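Long-range contacts in alanine dehydrogenase (Archaeoglobus fulgidus, PDB 1OMO), which catalyses the reversible, NAD(+)-dependent oxidative deamination of L-alanine to pyruvate and ammonium, working as a homodimer: residues I150-A155 with G174-V179; A185-V190 with W206-T211; K232-V237 with E283-F288. All coordinates share one frame; numbering follows the deposited sequence.

Contact 1 (I150-A155 with G174-V179); sequences IGEVKA and GISASV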
loop_
_atom_site.group_PDB
_atom_site.type_symbol
_atom_site.label_atom_id
_atom_site.label_comp_id
_atom_site.label_asym_id
_atom_site.label_seq_id
_atom_site.Cartn_x
_atom_site.Cartn_y
_atom_site.Cartn_z
ATOM N N ILE A 150 -10.694 3.758 37.640
ATOM C CA ILE A 150 -11.316 5.025 37.288
ATOM C C ILE A 150 -12.274 5.526 38.361
ATOM O O ILE A 150 -13.324 4.932 38.599
ATOM C CB ILE A 150 -12.027 4.884 35.922
ATOM C CG1 ILE A 150 -10.962 4.621 34.836
ATOM C CG2 ILE A 150 -12.802 6.130 35.611
ATOM C CD1 ILE A 150 -11.492 4.467 33.450
ATOM N N GLY A 151 -11.892 6.617 39.018
ATOM C CA GLY A 151 -12.711 7.174 40.072
ATOM C C GLY A 151 -13.960 7.865 39.577
ATOM O O GLY A 151 -15.038 7.640 40.112
ATOM N N GLU A 152 -13.807 8.691 38.548
ATOM C CA GLU A 152 -14.923 9.426 37.997
ATOM C C GLU A 152 -14.761 9.741 36.520
ATOM O O GLU A 152 -13.662 10.026 36.057
ATOM C CB GLU A 152 -15.104 10.745 38.735
ATOM C CG GLU A 152 -16.305 11.525 38.235
ATOM C CD GLU A 152 -16.286 12.981 38.684
ATOM O OE1 GLU A 152 -17.261 13.715 38.416
ATOM O OE2 GLU A 152 -15.284 13.389 39.297
ATOM N N VAL A 153 -15.874 9.704 35.794
ATOM C CA VAL A 153 -15.884 10.010 34.371
ATOM C C VAL A 153 -16.740 11.252 34.123
ATOM O O VAL A 153 -17.862 11.352 34.617
ATOM C CB VAL A 153 -16.425 8.802 33.547
ATOM C CG1 VAL A 153 -16.821 9.254 32.110
ATOM C CG2 VAL A 153 -15.337 7.704 33.507
ATOM N N LYS A 154 -16.172 12.207 33.393
ATOM C CA LYS A 154 -16.872 13.432 33.019
ATOM C C LYS A 154 -16.981 13.405 31.489
ATOM O O LYS A 154 -15.961 13.491 30.800
ATOM C CB LYS A 154 -16.068 14.629 33.496
ATOM C CG LYS A 154 -15.869 14.606 35.022
ATOM C CD LYS A 154 -14.825 15.612 35.470
ATOM C CE LYS A 154 -15.402 16.744 36.259
ATOM N NZ LYS A 154 -14.281 17.650 36.622
ATOM N N ALA A 155 -18.198 13.291 30.954
ATOM C CA ALA A 155 -18.371 13.173 29.507
ATOM C C ALA A 155 -19.062 14.292 28.730
ATOM O O ALA A 155 -20.170 14.700 29.056
ATOM C CB ALA A 155 -19.079 11.853 29.212
ATOM N N GLY A 174 -20.219 -0.156 36.828
ATOM C CA GLY A 174 -19.846 0.447 38.095
ATOM C C GLY A 174 -18.950 1.666 38.121
ATOM O O GLY A 174 -18.469 2.059 39.178
ATOM N N ILE A 175 -18.695 2.286 36.984
ATOM C CA ILE A 175 -17.853 3.458 37.035
ATOM C C ILE A 175 -18.704 4.716 37.205
ATOM O O ILE A 175 -19.588 5.007 36.386
ATOM C CB ILE A 175 -17.008 3.586 35.777
ATOM C CG1 ILE A 175 -15.976 2.458 35.716
ATOM C CG2 ILE A 175 -16.311 4.935 35.776
ATOM C CD1 ILE A 175 -15.415 2.203 34.315
ATOM N N SER A 176 -18.456 5.450 38.284
ATOM C CA SER A 176 -19.191 6.689 38.523
ATOM C C SER A 176 -18.972 7.640 37.328
ATOM O O SER A 176 -17.839 7.875 36.905
ATOM C CB SER A 176 -18.699 7.336 39.817
ATOM O OG SER A 176 -18.490 8.732 39.637
ATOM N N ALA A 177 -20.054 8.191 36.786
ATOM C CA ALA A 177 -19.922 9.065 35.624
ATOM C C ALA A 177 -21.092 10.040 35.410
ATOM O O ALA A 177 -22.203 9.783 35.842
ATOM C CB ALA A 177 -19.712 8.198 34.358
ATOM N N SER A 178 -20.830 11.156 34.732
ATOM C CA SER A 178 -21.890 12.123 34.490
ATOM C C SER A 178 -21.640 12.908 33.221
ATOM O O SER A 178 -20.504 13.050 32.789
ATOM C CB SER A 178 -22.002 13.108 35.663
ATOM O OG SER A 178 -21.049 14.173 35.559
ATOM N N VAL A 179 -22.712 13.416 32.631
ATOM C CA VAL A 179 -22.615 14.236 31.422
ATOM C C VAL A 179 -22.159 15.612 31.915
ATOM O O VAL A 179 -22.572 16.045 32.994
ATOM C CB VAL A 179 -23.979 14.343 30.716
ATOM C CG1 VAL A 179 -23.878 15.313 29.534
ATOM C CG2 VAL A 179 -24.428 12.964 30.241
HETATM O O HOH W 1 -16.054 4.860 39.749
HETATM O O HOH W 2 -18.745 12.548 36.782
#
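Val-153 and Ala-177 meet side by side on one face of the sheet, Val-153 CB lying 3.4 Å from Ala-177 CB. The valine then splits the work between its branches: CG1 leans along the same methyl, and with CG1 anti to the backbone N (chi1 164°), CG2 falls beside that N and meets Ile-175 CG2 at 3.7 Å. That methyl of Ile-175 is shared, since Ile-150 CG2 comes against it obliquely from the loop before the strand. Phe-166 and Cys-170 of helix 160-172 pack over this face, as expected in the beta-alpha-beta crossover that joins the two parallel strands. Between the backbones, Val-153 N bonds to Ser-176 O (2.9 Å), Ser-178 N to Val-153 O, and Ala-155 N to Ser-178 O, the last almost straight at 173°. Beside the side chains of Glu-152 and Ser-178, a water bridges Glu-152 OE1 and Ser-178 OG with Val-153 O; Ser-178 OG also bonds to Gln-180, while Lys-154 NZ leaves the contact for Glu-184 and Arg-187 O. The chemistry is thus two-sided: aliphatic contacts join strand 177-179 to strand 152-156 on the face covered by helix 160-172, and water and polar groups finish the opposite face of this Rossmann-type sheet.

Contact 2 (A185-V190 with W206-T211); sequences ASRCDV and WVEEGT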
loop_
_atom_site.group_PDB
_atom_site.type_symbol
_atom_site.label_atom_id
_atom_site.label_comp_id
_atom_site.label_asym_id
_atom_site.label_seq_id
_atom_site.Cartn_x
_atom_site.Cartn_y
_atom_site.Cartn_z
ATOM N N ALA A 185 -15.540 18.984 31.767
ATOM C CA ALA A 185 -14.978 17.679 31.395
ATOM C C ALA A 185 -13.471 17.774 31.277
ATOM O O ALA A 185 -12.780 16.825 31.568
ATOM C CB ALA A 185 -15.563 17.214 30.065
ATOM N N SER A 186 -12.972 18.925 30.826
ATOM C CA SER A 186 -11.535 19.166 30.650
ATOM C C SER A 186 -10.740 19.215 31.950
ATOM O O SER A 186 -9.515 19.104 31.951
ATOM C CB SER A 186 -11.314 20.485 29.933
ATOM O OG SER A 186 -11.977 20.470 28.702
ATOM N N ARG A 187 -11.453 19.414 33.044
ATOM C CA ARG A 187 -10.873 19.487 34.377
ATOM C C ARG A 187 -10.796 18.059 34.858
ATOM O O ARG A 187 -11.792 17.508 35.307
ATOM C CB ARG A 187 -11.804 20.328 35.264
ATOM C CG ARG A 187 -11.478 20.318 36.733
ATOM C CD ARG A 187 -12.178 21.480 37.416
ATOM N NE ARG A 187 -11.671 22.760 36.930
ATOM C CZ ARG A 187 -12.439 23.727 36.450
ATOM N NH1 ARG A 187 -11.889 24.861 36.029
ATOM N NH2 ARG A 187 -13.756 23.558 36.392
ATOM N N CYS A 188 -9.613 17.461 34.764
ATOM C CA CYS A 188 -9.435 16.064 35.143
ATOM C C CYS A 188 -7.963 15.721 35.242
ATOM O O CYS A 188 -7.124 16.581 35.035
ATOM C CB CYS A 188 -10.071 15.174 34.073
ATOM S SG CYS A 188 -9.370 15.486 32.430
ATOM N N ASP A 189 -7.632 14.472 35.544
ATOM C CA ASP A 189 -6.213 14.070 35.598
ATOM C C ASP A 189 -5.760 13.531 34.209
ATOM O O ASP A 189 -4.623 13.735 33.791
ATOM C CB ASP A 189 -5.999 12.988 36.666
ATOM C CG ASP A 189 -6.633 13.353 38.017
ATOM O OD1 ASP A 189 -6.393 14.475 38.513
ATOM O OD2 ASP A 189 -7.376 12.512 38.574
ATOM N N VAL A 190 -6.680 12.858 33.514
ATOM C CA VAL A 190 -6.459 12.273 32.188
ATOM C C VAL A 190 -7.631 12.745 31.318
ATOM O O VAL A 190 -8.804 12.476 31.629
ATOM C CB VAL A 190 -6.447 10.706 32.265
ATOM C CG1 VAL A 190 -6.312 10.083 30.859
ATOM C CG2 VAL A 190 -5.268 10.245 33.163
ATOM N N TRP A 206 -8.708 25.903 30.596
ATOM C CA TRP A 206 -9.505 24.835 31.192
ATOM C C TRP A 206 -8.587 23.685 31.666
ATOM O O TRP A 206 -8.992 22.839 32.459
ATOM C CB TRP A 206 -10.500 24.257 30.174
ATOM C CG TRP A 206 -11.516 25.215 29.592
ATOM C CD1 TRP A 206 -11.770 26.500 29.989
ATOM C CD2 TRP A 206 -12.435 24.941 28.523
ATOM N NE1 TRP A 206 -12.790 27.042 29.238
ATOM C CE2 TRP A 206 -13.218 26.109 28.331
ATOM C CE3 TRP A 206 -12.672 23.826 27.710
ATOM C CZ2 TRP A 206 -14.221 26.191 27.361
ATOM C CZ3 TRP A 206 -13.671 23.908 26.741
ATOM C CH2 TRP A 206 -14.431 25.087 26.575
ATOM N N VAL A 207 -7.350 23.649 31.180
ATOM C CA VAL A 207 -6.474 22.534 31.541
ATOM C C VAL A 207 -5.620 22.805 32.758
ATOM O O VAL A 207 -4.843 23.763 32.786
ATOM C CB VAL A 207 -5.537 22.120 30.379
ATOM C CG1 VAL A 207 -4.700 20.888 30.795
ATOM C CG2 VAL A 207 -6.358 21.798 29.127
ATOM N N GLU A 208 -5.785 21.943 33.759
ATOM C CA GLU A 208 -5.037 22.062 35.002
ATOM C C GLU A 208 -3.682 21.376 34.908
ATOM O O GLU A 208 -3.470 20.499 34.061
ATOM C CB GLU A 208 -5.827 21.441 36.165
ATOM C CG GLU A 208 -7.330 21.811 36.176
ATOM C CD GLU A 208 -7.865 22.204 37.559
ATOM O OE1 GLU A 208 -9.084 22.081 37.764
ATOM O OE2 GLU A 208 -7.090 22.643 38.436
ATOM N N GLU A 209 -2.780 21.802 35.787
ATOM C CA GLU A 209 -1.459 21.243 35.897
ATOM C C GLU A 209 -1.631 19.742 36.161
ATOM O O GLU A 209 -2.657 19.322 36.701
ATOM C CB GLU A 209 -0.724 21.870 37.091
ATOM C CG GLU A 209 -0.506 23.359 37.001
ATOM C CD GLU A 209 0.450 23.889 38.077
ATOM O OE1 GLU A 209 0.827 25.071 37.988
ATOM O OE2 GLU A 209 0.826 23.136 39.001
ATOM N N GLY A 210 -0.627 18.948 35.772
ATOM C CA GLY A 210 -0.657 17.508 35.991
ATOM C C GLY A 210 -1.573 16.700 35.089
ATOM O O GLY A 210 -1.668 15.468 35.219
ATOM N N THR A 211 -2.261 17.369 34.181
ATOM C CA THR A 211 -3.157 16.638 33.300
ATOM C C THR A 211 -2.410 15.901 32.188
ATOM O O THR A 211 -1.442 16.416 31.612
ATOM C CB THR A 211 -4.168 17.577 32.607
ATOM O OG1 THR A 211 -4.842 18.377 33.589
ATOM C CG2 THR A 211 -5.195 16.748 31.813
HETATM O O HOH W 3 -7.331 19.562 33.557
HETATM O O HOH W 4 -2.021 12.966 34.856
#
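Segments 185-190 and 206-211 run as irregular loops leading into neighbouring parallel strands, and they draw closest at Asp-189 and Thr-211, whose CA atoms are 4.6 Å apart; there Thr-211 CA makes a CA-H...O contact with Asp-189 O (3.3 Å). A type II turn from Glu-208 to Thr-211, with Gly-210 at positive phi, folds the second loop back, and Thr-211 OG1 donates to Glu-208 O (2.6 Å) from above the carbonyl plane. Two waters bridge the backbones. One donates to Ser-186 O and Thr-211 OG1 and accepts from Glu-208 N, and the other donates to both Asp-189 O and Gly-210 O. Among the side chains, Arg-187 starts with CG anti to its own N (chi1 170°) and bends at chi3, which brings NE to Glu-208 OE1 at 2.8 Å. The oxygen lies at the guanidinium edge, close to its plane, but is met on its anti side, 28° out of the carboxylate plane, and the two flat groups stand nearly perpendicular, 86° apart. Arg-187 NH2 has a second carboxylate partner in Glu-184. A leucine in place of Arg-187 would probably leave Glu-208 without its cationic mate and free to turn, and cost Glu-184 one of its two cationic partners. Ser-186 OG, bonded to Ala-182 O, sits 3.6 Å from Trp-206 CE3 at the indole edge. Lacking direct backbone N-H...O bonds, the loops are joined largely through water and one salt bridge.

Contact 3 (K232-V237 with E283-F288); sequences KKAKIV and EEITIF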
loop_
_atom_site.group_PDB
_atom_site.type_symbol
_atom_site.label_atom_id
_atom_site.label_comp_id
_atom_site.label_asym_id
_atom_site.label_seq_id
_atom_site.Cartn_x
_atom_site.Cartn_y
_atom_site.Cartn_z
ATOM N N LYS A 232 2.101 24.622 23.607
ATOM C CA LYS A 232 3.283 25.394 24.029
ATOM C C LYS A 232 3.770 25.080 25.447
ATOM O O LYS A 232 4.958 25.117 25.750
ATOM C CB LYS A 232 2.964 26.891 23.993
ATOM C CG LYS A 232 2.649 27.435 22.643
ATOM C CD LYS A 232 2.331 28.894 22.777
ATOM C CE LYS A 232 1.986 29.501 21.450
ATOM N NZ LYS A 232 1.736 30.964 21.579
ATOM N N LYS A 233 2.806 24.781 26.300
ATOM C CA LYS A 233 3.006 24.539 27.727
ATOM C C LYS A 233 3.130 23.068 28.125
ATOM O O LYS A 233 3.184 22.754 29.321
ATOM C CB LYS A 233 1.812 25.214 28.448
ATOM C CG LYS A 233 1.313 24.612 29.751
ATOM C CD LYS A 233 0.042 25.355 30.295
ATOM C CE LYS A 233 -1.206 25.051 29.477
ATOM N NZ LYS A 233 -2.501 25.224 30.269
ATOM N N ALA A 234 3.223 22.170 27.143
ATOM C CA ALA A 234 3.232 20.751 27.481
ATOM C C ALA A 234 4.388 19.926 26.947
ATOM O O ALA A 234 5.104 20.335 26.034
ATOM C CB ALA A 234 1.880 20.107 27.017
ATOM N N LYS A 235 4.580 18.759 27.557
ATOM C CA LYS A 235 5.568 17.812 27.094
ATOM C C LYS A 235 4.751 16.952 26.091
ATOM O O LYS A 235 3.848 16.175 26.467
ATOM C CB LYS A 235 6.085 16.960 28.248
ATOM C CG LYS A 235 6.972 15.820 27.794
ATOM C CD LYS A 235 7.579 15.059 28.985
ATOM C CE LYS A 235 8.688 15.864 29.677
ATOM N NZ LYS A 235 9.117 15.283 31.002
ATOM N N ILE A 236 5.045 17.127 24.815
ATOM C CA ILE A 236 4.326 16.417 23.765
ATOM C C ILE A 236 5.016 15.103 23.392
ATOM O O ILE A 236 6.193 15.067 23.089
ATOM C CB ILE A 236 4.224 17.304 22.499
ATOM C CG1 ILE A 236 3.662 18.681 22.863
ATOM C CG2 ILE A 236 3.315 16.636 21.442
ATOM C CD1 ILE A 236 3.771 19.692 21.709
ATOM N N VAL A 237 4.273 14.019 23.430
ATOM C CA VAL A 237 4.840 12.739 23.064
ATOM C C VAL A 237 4.025 12.209 21.881
ATOM O O VAL A 237 2.837 11.882 22.020
ATOM C CB VAL A 237 4.818 11.752 24.271
ATOM C CG1 VAL A 237 5.302 10.327 23.857
ATOM C CG2 VAL A 237 5.778 12.283 25.340
ATOM N N GLU A 283 3.631 18.540 38.100
ATOM C CA GLU A 283 3.040 19.766 37.590
ATOM C C GLU A 283 2.815 19.775 36.087
ATOM O O GLU A 283 1.793 20.252 35.604
ATOM C CB GLU A 283 3.929 20.953 37.987
ATOM C CG GLU A 283 4.009 21.169 39.509
ATOM C CD GLU A 283 4.778 20.054 40.264
ATOM O OE1 GLU A 283 4.291 19.590 41.337
ATOM O OE2 GLU A 283 5.874 19.656 39.785
ATOM N N GLU A 284 3.756 19.215 35.343
ATOM C CA GLU A 284 3.649 19.244 33.894
ATOM C C GLU A 284 2.398 18.693 33.249
ATOM O O GLU A 284 1.694 17.819 33.781
ATOM C CB GLU A 284 4.883 18.595 33.251
ATOM C CG GLU A 284 5.126 17.135 33.561
ATOM C CD GLU A 284 6.409 16.639 32.899
ATOM O OE1 GLU A 284 6.876 15.520 33.192
ATOM O OE2 GLU A 284 6.951 17.387 32.067
ATOM N N ILE A 285 2.103 19.257 32.089
ATOM C CA ILE A 285 0.969 18.802 31.305
ATOM C C ILE A 285 1.564 17.908 30.238
ATOM O O ILE A 285 2.440 18.352 29.511
ATOM C CB ILE A 285 0.250 19.967 30.591
ATOM C CG1 ILE A 285 -0.423 20.846 31.650
ATOM C CG2 ILE A 285 -0.746 19.378 29.529
ATOM C CD1 ILE A 285 -1.183 22.083 31.112
ATOM N N THR A 286 1.121 16.655 30.158
ATOM C CA THR A 286 1.644 15.758 29.123
ATOM C C THR A 286 0.605 15.532 28.037
ATOM O O THR A 286 -0.608 15.603 28.291
ATOM C CB THR A 286 2.112 14.366 29.711
ATOM O OG1 THR A 286 1.081 13.817 30.548
ATOM C CG2 THR A 286 3.420 14.509 30.493
ATOM N N ILE A 287 1.099 15.294 26.822
ATOM C CA ILE A 287 0.244 15.032 25.692
ATOM C C ILE A 287 0.743 13.863 24.850
ATOM O O ILE A 287 1.902 13.793 24.502
ATOM C CB ILE A 287 0.121 16.239 24.706
ATOM C CG1 ILE A 287 -0.647 17.408 25.316
ATOM C CG2 ILE A 287 -0.663 15.767 23.449
ATOM C CD1 ILE A 287 -0.629 18.677 24.425
ATOM N N PHE A 288 -0.162 12.938 24.547
ATOM C CA PHE A 288 0.154 11.850 23.652
ATOM C C PHE A 288 -0.640 12.163 22.349
ATOM O O PHE A 288 -1.867 12.128 22.332
ATOM C CB PHE A 288 -0.294 10.490 24.205
ATOM C CG PHE A 288 -0.224 9.375 23.179
ATOM C CD1 PHE A 288 -1.339 8.599 22.885
ATOM C CD2 PHE A 288 0.966 9.096 22.520
ATOM C CE1 PHE A 288 -1.264 7.558 21.951
ATOM C CE2 PHE A 288 1.050 8.066 21.598
ATOM C CZ PHE A 288 -0.065 7.286 21.307
HETATM O O HOH W 5 3.824 21.328 31.175
#
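Lys-235 of strand 234-238 reaches across to Glu-284. Its CB lies 3.9 Å from Glu-284 OE2; with chi1 at 172° the chain first runs extended, then bends at chi3 (-73°), so that CD also passes OE2 and CE comes to 3.3 Å from it. The tip NZ closes the salt bridge, donating to Glu-284 OE1 at 3.1 Å on the syn lone pair and more weakly to OE2. Gly-278 O takes a further bond from NZ, and the amides of Glu-280 and Ser-281 hold Glu-284 OE1, fixing both ends of the ion pair. The backbone of the same lysine is gripped as well: Lys-235 N bonds to Ile-285 O and Ile-287 N to Lys-235 O, each at 2.9 Å, before Val-237 N continues the parallel ladder to Ile-287 O. On the opposite face the methyl of Ala-234 lies against Ile-285 CG2 (3.7 Å) and Ile-287 CD1, and Ile-285 CD1 crosses the outer part of the Lys-233 chain, nearest CE (3.4 Å). The ion pair thus stands on one face and the hydrocarbon contacts on the other at this end of the strands, while the backbone ladder carries on toward Phe-288 and the NAD-binding Ser-290.

How the contacts relate
Contacts 1 and 3 lie in the parallel sheet of the NAD domain; contact 2 joins loops at its end. Contact 1 ties the outermost strand 177-179 to its neighbour and is only partly buried; contact 3, between strands 234-238 and 285-289, is more enclosed. Both rest on parallel backbone ladders, whereas contact 2, which links the loops that feed two inner strands, combines water bridges with a salt bridge and, like contact 1, is partly buried. It lies between the others: Arg-187 O receives Lys-154 NZ from contact 1 (2.8 Å), and Thr-211 O receives Thr-286 N from contact 3. Contacts 1 and 3 do not touch, their nearest atoms being about 15 Å apart. Salt bridges cross contacts 2 and 3, but not contact 1.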